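Local coordinates for protein thiosulfate reductase (Thermus thermophilus, PDB 2VPZ) that probably works as a molybdenum oxidoreductase that reduces sulfur compounds such as thiosulfate or polysulfide, carrying a molybdopterin guanine dinucleotide cofactor and a 4Fe-4S cluster, at residues 619-624 with 693-698; 650-655 with 688-693. All coordinates share one frame; numbering follows the deposited sequence.

Contact 1: 619-624 with 693-698; sequences YRLLYG and VYIVHG. With MGD (2-amino-5,6-dimercapto-7-methyl-3,7,8a,9-tetrahydro-8-oxa-1,3,9,10-tetraaza-anthracen-4-one guanosine dinucleotide), chain H.
Leu622 is gripped by Val693 and Ile695 in the alternating pattern of parallel strands: its N donates to Val693 O at 2.8 Å, with an N-H...O angle of 163°, and its O accepts from Ile695 N at 3.2 Å. Before this pair, Val693 N donates to Arg620 O; after it, His697 N reaches Gly624 O at 3.0 Å. The Gly624 N bond to Ile695 O between them is weak, and the pairing there is supplemented by a CA-H...O contact from Tyr623 CA to Ile695 O. The axes of the two strands run 31° apart, and 692-696 lies beside 619-624, in parallel, in the mixed sheet of the dinucleotide-binding domain, whose family belongs to the double-psi beta-barrel clan. Beyond the pairing, His697 carries the chain to the cofactor. With CG anti to the backbone N (chi1 162°), its imidazole lies against the pterin, whose N18 sits over one ring face, offset toward the rim, 3.4 Å from His697 ND1. That same ND1 is hydrogen-bonded to Asp716 OD1, which limits the ring's rotation. Tyr623 brings its CE1 to 3.4 Å from O17 of the same pterin, while its hydroxyl is hydrogen-bonded to His333. On the sheet face bearing Leu622, the Tyr694 ring meets Leu622 CB at its edge and extends past Tyr623 to bring OH within 3.4 Å of Gly624 CA; a CB on Gly624 would probably run into this hydroxyl. Leu621 CD2 packs on Ile695 CG1 across the other face, and Tyr619 CB meets Val693 CB at the far end of the pair, their side chains crossing at about a right angle.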
loop_
_atom_site.group_PDB
_atom_site.type_symbol
_atom_site.label_atom_id
_atom_site.label_comp_id
_atom_site.label_asym_id
_atom_site.label_seq_id
_atom_site.Cartn_x
_atom_site.Cartn_y
_atom_site.Cartn_z
ATOM N N TYR A 619 2.408 -19.458 35.657
ATOM C CA TYR A 619 2.564 -19.657 34.201
ATOM C C TYR A 619 3.745 -20.579 33.885
ATOM O O TYR A 619 4.697 -20.622 34.655
ATOM C CB TYR A 619 2.787 -18.334 33.474
ATOM C CG TYR A 619 1.672 -17.349 33.647
ATOM C CD1 TYR A 619 1.661 -16.461 34.729
ATOM C CD2 TYR A 619 0.588 -17.334 32.760
ATOM C CE1 TYR A 619 0.599 -15.579 34.933
ATOM C CE2 TYR A 619 -0.489 -16.461 32.948
ATOM C CZ TYR A 619 -0.478 -15.584 34.037
ATOM O OH TYR A 619 -1.542 -14.726 34.227
ATOM N N ARG A 620 3.699 -21.328 32.778
ATOM C CA ARG A 620 4.849 -22.142 32.431
ATOM C C ARG A 620 5.915 -21.131 31.922
ATOM O O ARG A 620 5.589 -20.179 31.221
ATOM C CB ARG A 620 4.528 -23.188 31.348
ATOM C CG ARG A 620 5.636 -24.241 31.133
ATOM C CD ARG A 620 5.245 -25.276 30.061
ATOM N NE ARG A 620 4.017 -26.009 30.366
ATOM C CZ ARG A 620 3.911 -27.069 31.168
ATOM N NH1 ARG A 620 4.978 -27.565 31.783
ATOM N NH2 ARG A 620 2.716 -27.640 31.352
ATOM N N LEU A 621 7.176 -21.342 32.320
ATOM C CA LEU A 621 8.324 -20.495 31.994
ATOM C C LEU A 621 8.962 -21.011 30.690
ATOM O O LEU A 621 9.590 -22.074 30.705
ATOM C CB LEU A 621 9.358 -20.545 33.122
ATOM C CG LEU A 621 10.372 -19.428 33.455
ATOM C CD1 LEU A 621 11.726 -20.033 33.894
ATOM C CD2 LEU A 621 10.539 -18.508 32.244
ATOM N N LEU A 622 8.761 -20.302 29.560
ATOM C CA LEU A 622 9.343 -20.719 28.285
ATOM C C LEU A 622 10.590 -19.806 28.116
ATOM O O LEU A 622 10.702 -18.774 28.777
ATOM C CB LEU A 622 8.327 -20.612 27.134
ATOM C CG LEU A 622 6.964 -21.370 27.246
ATOM C CD1 LEU A 622 6.101 -21.198 25.963
ATOM C CD2 LEU A 622 7.205 -22.870 27.531
ATOM N N TYR A 623 11.546 -20.185 27.266
ATOM C CA TYR A 623 12.752 -19.382 27.150
ATOM C C TYR A 623 13.376 -19.610 25.768
ATOM O O TYR A 623 13.008 -20.543 25.058
ATOM C CB TYR A 623 13.708 -19.767 28.279
ATOM C CG TYR A 623 14.021 -21.250 28.290
ATOM C CD1 TYR A 623 15.021 -21.783 27.475
ATOM C CD2 TYR A 623 13.237 -22.162 29.034
ATOM C CE1 TYR A 623 15.242 -23.156 27.377
ATOM C CE2 TYR A 623 13.446 -23.533 28.947
ATOM C CZ TYR A 623 14.460 -24.033 28.112
ATOM O OH TYR A 623 14.676 -25.384 28.007
ATOM N N GLY A 624 14.315 -18.760 25.379
ATOM C CA GLY A 624 14.913 -18.907 24.085
ATOM C C GLY A 624 16.020 -17.927 23.797
ATOM O O GLY A 624 16.640 -17.380 24.713
ATOM N N VAL A 693 4.362 -17.862 29.740
ATOM C CA VAL A 693 5.173 -16.676 29.882
ATOM C C VAL A 693 6.551 -17.077 29.249
ATOM O O VAL A 693 6.953 -18.248 29.264
ATOM C CB VAL A 693 5.222 -16.284 31.434
ATOM C CG1 VAL A 693 6.630 -16.187 31.953
ATOM C CG2 VAL A 693 4.440 -14.964 31.655
ATOM N N TYR A 694 7.233 -16.118 28.642
ATOM C CA TYR A 694 8.495 -16.352 27.926
ATOM C C TYR A 694 9.573 -15.265 28.222
ATOM O O TYR A 694 9.219 -14.090 28.352
ATOM C CB TYR A 694 8.186 -16.374 26.399
ATOM C CG TYR A 694 9.391 -16.406 25.451
ATOM C CD1 TYR A 694 9.977 -17.613 25.072
ATOM C CD2 TYR A 694 9.967 -15.215 24.968
ATOM C CE1 TYR A 694 11.118 -17.661 24.236
ATOM C CE2 TYR A 694 11.112 -15.242 24.129
ATOM C CZ TYR A 694 11.683 -16.477 23.768
ATOM O OH TYR A 694 12.799 -16.539 22.954
ATOM N N ILE A 695 10.841 -15.647 28.390
ATOM C CA ILE A 695 11.957 -14.692 28.573
ATOM C C ILE A 695 13.195 -15.233 27.833
ATOM O O ILE A 695 13.345 -16.451 27.689
ATOM C CB ILE A 695 12.368 -14.441 30.091
ATOM C CG1 ILE A 695 12.844 -15.729 30.749
ATOM C CG2 ILE A 695 11.201 -13.752 30.853
ATOM C CD1 ILE A 695 13.557 -15.546 32.131
ATOM N N VAL A 696 14.056 -14.359 27.312
ATOM C CA VAL A 696 15.278 -14.809 26.643
ATOM C C VAL A 696 16.306 -15.251 27.721
ATOM O O VAL A 696 16.492 -14.541 28.718
ATOM C CB VAL A 696 15.890 -13.682 25.736
ATOM C CG1 VAL A 696 17.369 -14.011 25.363
ATOM C CG2 VAL A 696 15.025 -13.494 24.456
ATOM N N HIS A 697 16.945 -16.420 27.513
ATOM C CA HIS A 697 17.996 -17.013 28.409
ATOM C C HIS A 697 19.327 -16.233 28.423
ATOM O O HIS A 697 19.749 -15.711 27.398
ATOM C CB HIS A 697 18.363 -18.494 28.017
ATOM C CG HIS A 697 19.646 -19.018 28.559
ATOM N ND1 HIS A 697 19.864 -19.163 29.898
ATOM C CD2 HIS A 697 20.804 -19.320 27.960
ATOM C CE1 HIS A 697 21.109 -19.514 30.112
ATOM N NE2 HIS A 697 21.708 -19.620 28.942
ATOM N N GLY A 698 20.011 -16.156 29.569
ATOM C CA GLY A 698 21.292 -15.451 29.650
ATOM C C GLY A 698 21.409 -14.084 30.308
ATOM O O GLY A 698 22.461 -13.449 30.242
HETATM P PB MGD H . 27.746 -19.474 27.786
HETATM O O1B MGD H . 26.741 -18.821 28.684
HETATM O O2B MGD H . 28.169 -18.782 26.527
HETATM O O3B MGD H . 27.180 -20.977 27.627
HETATM O O3A MGD H . 26.322 -23.330 27.493
HETATM P PA MGD H . 27.689 -22.516 27.620
HETATM O O1A MGD H . 28.614 -22.553 26.414
HETATM O O2A MGD H . 28.215 -22.828 28.976
HETATM O "O5'" MGD H . 29.077 -19.711 28.579
HETATM C "C5'" MGD H . 30.357 -19.601 27.956
HETATM C "C4'" MGD H . 31.370 -19.429 29.088
HETATM O "O4'" MGD H . 32.594 -19.577 28.377
HETATM C "C3'" MGD H . 31.415 -18.063 29.722
HETATM O "O3'" MGD H . 31.987 -18.258 31.023
HETATM C "C2'" MGD H . 32.375 -17.312 28.786
HETATM O "O2'" MGD H . 32.915 -16.237 29.508
HETATM C "C1'" MGD H . 33.421 -18.374 28.438
HETATM N N9 MGD H . 34.228 -18.224 27.168
HETATM C C8 MGD H . 33.807 -17.699 26.016
HETATM N N7 MGD H . 34.739 -17.736 25.036
HETATM C C5 MGD H . 35.825 -18.362 25.542
HETATM C C6 MGD H . 37.200 -18.813 25.047
HETATM O O6 MGD H . 37.625 -18.563 23.864
HETATM N N1 MGD H . 37.979 -19.473 25.966
HETATM C C2 MGD H . 37.598 -19.740 27.254
HETATM N N2 MGD H . 38.393 -20.395 28.155
HETATM N N3 MGD H . 36.386 -19.373 27.692
HETATM C C4 MGD H . 35.460 -18.682 26.947
HETATM C C10 MGD H . 25.723 -23.648 26.199
HETATM C C11 MGD H . 24.631 -24.634 26.444
HETATM O O11 MGD H . 23.911 -24.144 27.575
HETATM C C12 MGD H . 23.713 -24.937 25.318
HETATM S S12 MGD H . 24.292 -25.330 23.753
HETATM C C13 MGD H . 22.390 -24.995 25.477
HETATM S S13 MGD H . 21.261 -25.274 24.289
HETATM C C14 MGD H . 21.677 -24.866 26.710
HETATM N N15 MGD H . 20.862 -23.619 26.662
HETATM C C16 MGD H . 20.309 -23.274 27.872
HETATM C C17 MGD H . 19.081 -22.505 28.092
HETATM O O17 MGD H . 18.430 -22.036 27.111
HETATM N N18 MGD H . 18.667 -22.330 29.348
HETATM C C19 MGD H . 19.322 -22.816 30.419
HETATM N N19 MGD H . 18.910 -22.561 31.698
HETATM N N20 MGD H . 20.427 -23.550 30.266
HETATM C C21 MGD H . 20.976 -23.791 29.080
HETATM N N22 MGD H . 22.124 -24.472 28.990
HETATM C C23 MGD H . 22.725 -24.918 27.779
#

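Contact 2: 650-655 with 688-693; sequences WIHKEE and IRKDCV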
loop_
_atom_site.group_PDB
_atom_site.type_symbol
_atom_site.label_atom_id
_atom_site.label_comp_id
_atom_site.label_asym_id
_atom_site.label_seq_id
_atom_site.Cartn_x
_atom_site.Cartn_y
_atom_site.Cartn_z
ATOM N N TRP A 650 7.135 -11.993 28.228
ATOM C CA TRP A 650 5.972 -12.020 27.327
ATOM C C TRP A 650 4.736 -12.642 28.054
ATOM O O TRP A 650 4.796 -13.798 28.485
ATOM C CB TRP A 650 6.255 -12.851 26.053
ATOM C CG TRP A 650 7.418 -12.392 25.138
ATOM C CD1 TRP A 650 8.567 -11.763 25.530
ATOM C CD2 TRP A 650 7.500 -12.520 23.703
ATOM N NE1 TRP A 650 9.345 -11.479 24.434
ATOM C CE2 TRP A 650 8.717 -11.926 23.300
ATOM C CE3 TRP A 650 6.653 -13.058 22.719
ATOM C CZ2 TRP A 650 9.130 -11.882 21.941
ATOM C CZ3 TRP A 650 7.062 -13.013 21.359
ATOM C CH2 TRP A 650 8.286 -12.418 20.995
ATOM N N ILE A 651 3.665 -11.853 28.230
ATOM C CA ILE A 651 2.406 -12.336 28.821
ATOM C C ILE A 651 1.294 -11.928 27.867
ATOM O O ILE A 651 1.385 -10.872 27.208
ATOM C CB ILE A 651 1.990 -11.687 30.203
ATOM C CG1 ILE A 651 3.023 -10.706 30.687
ATOM C CG2 ILE A 651 1.676 -12.782 31.250
ATOM C CD1 ILE A 651 2.708 -9.231 30.395
ATOM N N HIS A 652 0.246 -12.745 27.811
ATOM C CA HIS A 652 -0.878 -12.411 26.984
ATOM C C HIS A 652 -1.509 -11.089 27.451
ATOM O O HIS A 652 -1.593 -10.829 28.648
ATOM C CB HIS A 652 -2.017 -13.459 26.952
ATOM C CG HIS A 652 -3.055 -13.220 25.924
ATOM N ND1 HIS A 652 -4.008 -12.260 26.056
ATOM C CD2 HIS A 652 -3.197 -13.706 24.686
ATOM C CE1 HIS A 652 -4.692 -12.155 24.939
ATOM N NE2 HIS A 652 -4.215 -13.030 24.079
ATOM N N LYS A 653 -1.923 -10.246 26.488
ATOM C CA LYS A 653 -2.553 -8.927 26.712
ATOM C C LYS A 653 -3.685 -8.877 27.764
ATOM O O LYS A 653 -3.793 -7.925 28.544
ATOM C CB LYS A 653 -3.097 -8.371 25.382
ATOM C CG LYS A 653 -2.124 -7.563 24.575
ATOM C CD LYS A 653 -2.424 -7.578 23.089
ATOM C CE LYS A 653 -2.384 -6.164 22.479
ATOM N NZ LYS A 653 -2.758 -6.144 21.023
ATOM N N GLU A 654 -4.537 -9.895 27.741
ATOM C CA GLU A 654 -5.671 -10.038 28.656
ATOM C C GLU A 654 -5.249 -10.474 30.083
ATOM O O GLU A 654 -5.965 -10.199 31.059
ATOM C CB GLU A 654 -6.736 -10.999 28.060
ATOM C CG GLU A 654 -7.787 -10.319 27.128
ATOM C CD GLU A 654 -8.168 -11.138 25.856
ATOM O OE1 GLU A 654 -8.618 -12.298 25.986
ATOM O OE2 GLU A 654 -8.033 -10.573 24.734
ATOM N N GLU A 655 -4.110 -11.146 30.224
ATOM C CA GLU A 655 -3.640 -11.518 31.565
ATOM C C GLU A 655 -2.981 -10.286 32.191
ATOM O O GLU A 655 -3.275 -9.960 33.325
ATOM C CB GLU A 655 -2.627 -12.672 31.558
ATOM C CG GLU A 655 -3.097 -13.968 30.910
ATOM C CD GLU A 655 -4.195 -14.686 31.693
ATOM O OE1 GLU A 655 -3.903 -15.116 32.840
ATOM O OE2 GLU A 655 -5.318 -14.810 31.174
ATOM N N ILE A 688 1.227 -15.009 22.357
ATOM C CA ILE A 688 1.430 -16.135 23.274
ATOM C C ILE A 688 0.126 -16.615 23.938
ATOM O O ILE A 688 -0.800 -15.819 24.149
ATOM C CB ILE A 688 2.515 -15.758 24.405
ATOM C CG1 ILE A 688 3.011 -16.999 25.146
ATOM C CG2 ILE A 688 1.923 -14.694 25.370
ATOM C CD1 ILE A 688 4.552 -17.024 25.474
ATOM N N ARG A 689 0.034 -17.914 24.217
ATOM C CA ARG A 689 -1.132 -18.509 24.901
ATOM C C ARG A 689 -1.195 -17.914 26.355
ATOM O O ARG A 689 -0.216 -17.304 26.815
ATOM C CB ARG A 689 -1.026 -20.047 24.940
ATOM C CG ARG A 689 -0.892 -20.725 23.551
ATOM C CD ARG A 689 -0.734 -22.260 23.634
ATOM N NE ARG A 689 -1.471 -22.853 24.755
ATOM C CZ ARG A 689 -2.604 -23.540 24.683
ATOM N NH1 ARG A 689 -3.188 -23.759 23.514
ATOM N NH2 ARG A 689 -3.166 -24.020 25.787
ATOM N N LYS A 690 -2.321 -18.084 27.064
ATOM C CA LYS A 690 -2.561 -17.552 28.421
ATOM C C LYS A 690 -1.950 -18.386 29.580
ATOM O O LYS A 690 -1.872 -17.935 30.736
ATOM C CB LYS A 690 -4.076 -17.343 28.667
ATOM C CG LYS A 690 -4.756 -16.360 27.699
ATOM C CD LYS A 690 -6.236 -16.097 28.018
ATOM C CE LYS A 690 -6.900 -15.200 26.957
ATOM N NZ LYS A 690 -8.152 -14.510 27.423
ATOM N N ASP A 691 -1.530 -19.600 29.189
ATOM C CA ASP A 691 -0.858 -20.717 29.928
ATOM C C ASP A 691 0.601 -20.416 30.243
ATOM O O ASP A 691 1.257 -21.136 31.010
ATOM C CB ASP A 691 -0.514 -21.932 29.069
ATOM C CG ASP A 691 -1.671 -22.672 28.504
ATOM O OD1 ASP A 691 -2.542 -23.064 29.275
ATOM O OD2 ASP A 691 -1.631 -22.929 27.286
ATOM N N CYS A 692 1.145 -19.504 29.459
ATOM C CA CYS A 692 2.555 -19.262 29.443
ATOM C C CYS A 692 3.049 -17.889 29.592
ATOM O O CYS A 692 2.308 -16.914 29.483
ATOM C CB CYS A 692 3.135 -19.822 28.123
ATOM S SG CYS A 692 2.843 -21.540 27.714
ATOM N N VAL A 693 4.362 -17.862 29.740
ATOM C CA VAL A 693 5.173 -16.676 29.882
ATOM C C VAL A 693 6.551 -17.077 29.249
ATOM O O VAL A 693 6.953 -18.248 29.264
ATOM C CB VAL A 693 5.222 -16.284 31.434
ATOM C CG1 VAL A 693 6.630 -16.187 31.953
ATOM C CG2 VAL A 693 4.440 -14.964 31.655
HETATM O O HOH W 1 0.276 -15.551 28.860
HETATM O O HOH W 2 -3.873 -18.455 33.235
HETATM O O HOH W 3 -7.420 -13.588 29.913
#
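Lys690 lies across His652 and Glu655 and ends at Glu654, joining the start of helix 653-658 to the turn leading into strand 692-696. His652 is the helix N-cap: its ND1 accepts from Glu654 N at 3.0 Å, nearly in the ring plane, which fixes the imidazole's rotation. The extended Lys690 chain passes obliquely over one face of this ring, a CH-pi contact with CE 4.3 Å from the centroid and 10° off the normal, while Ile688 O approaches the ring's edge at CD2. Lys690 NZ then forms a salt bridge with Glu654 OE1 at 2.7 Å, met on the anti side and 25° out of the carboxylate plane. Glu655, bent at chi2 (-69°), crosses the lysine at about a right angle and lays OE2 3.5 Å from CD; OE2 also pairs with Arg658, and a water links it to Lys690 NZ. With Glu655 shortened to an alanine, Arg658 and the Tyr619 hydroxyl would probably lose their carboxylate partner, and the aliphatic part of Lys690 its flank. Farther in, Ile651 CG2 lies beside Val693 CG2. A second water accepts from His652 N and donates to Arg689 O at 2.7 Å and to Cys692 O.

Val693 belongs to both contacts: contact 1 pairs its backbone with strand 619-624, whereas contact 2 packs it against residues 650-655. The centres lie about 12 Å apart, and two polar bridges connect them. Tyr619 OH is 2.8 Å from Glu655 OE1, a probable hydrogen bond tying the start of strand 619-624 to the helix. Tyr694 O and Trp650 N, 3.0 Å apart, probably form another, and their rings meet edge-to-face. Leu622 CD1 also packs on Cys692 SG at 3.7 Å. Just past the end of strand 692-696, contact 1 reaches the cofactor: the side chain of His697 is about 9 Å from the molybdenum atom. Contact 2 holds no pocket residue, although the Ile688 side chain comes within about 6 Å of a bound MGD.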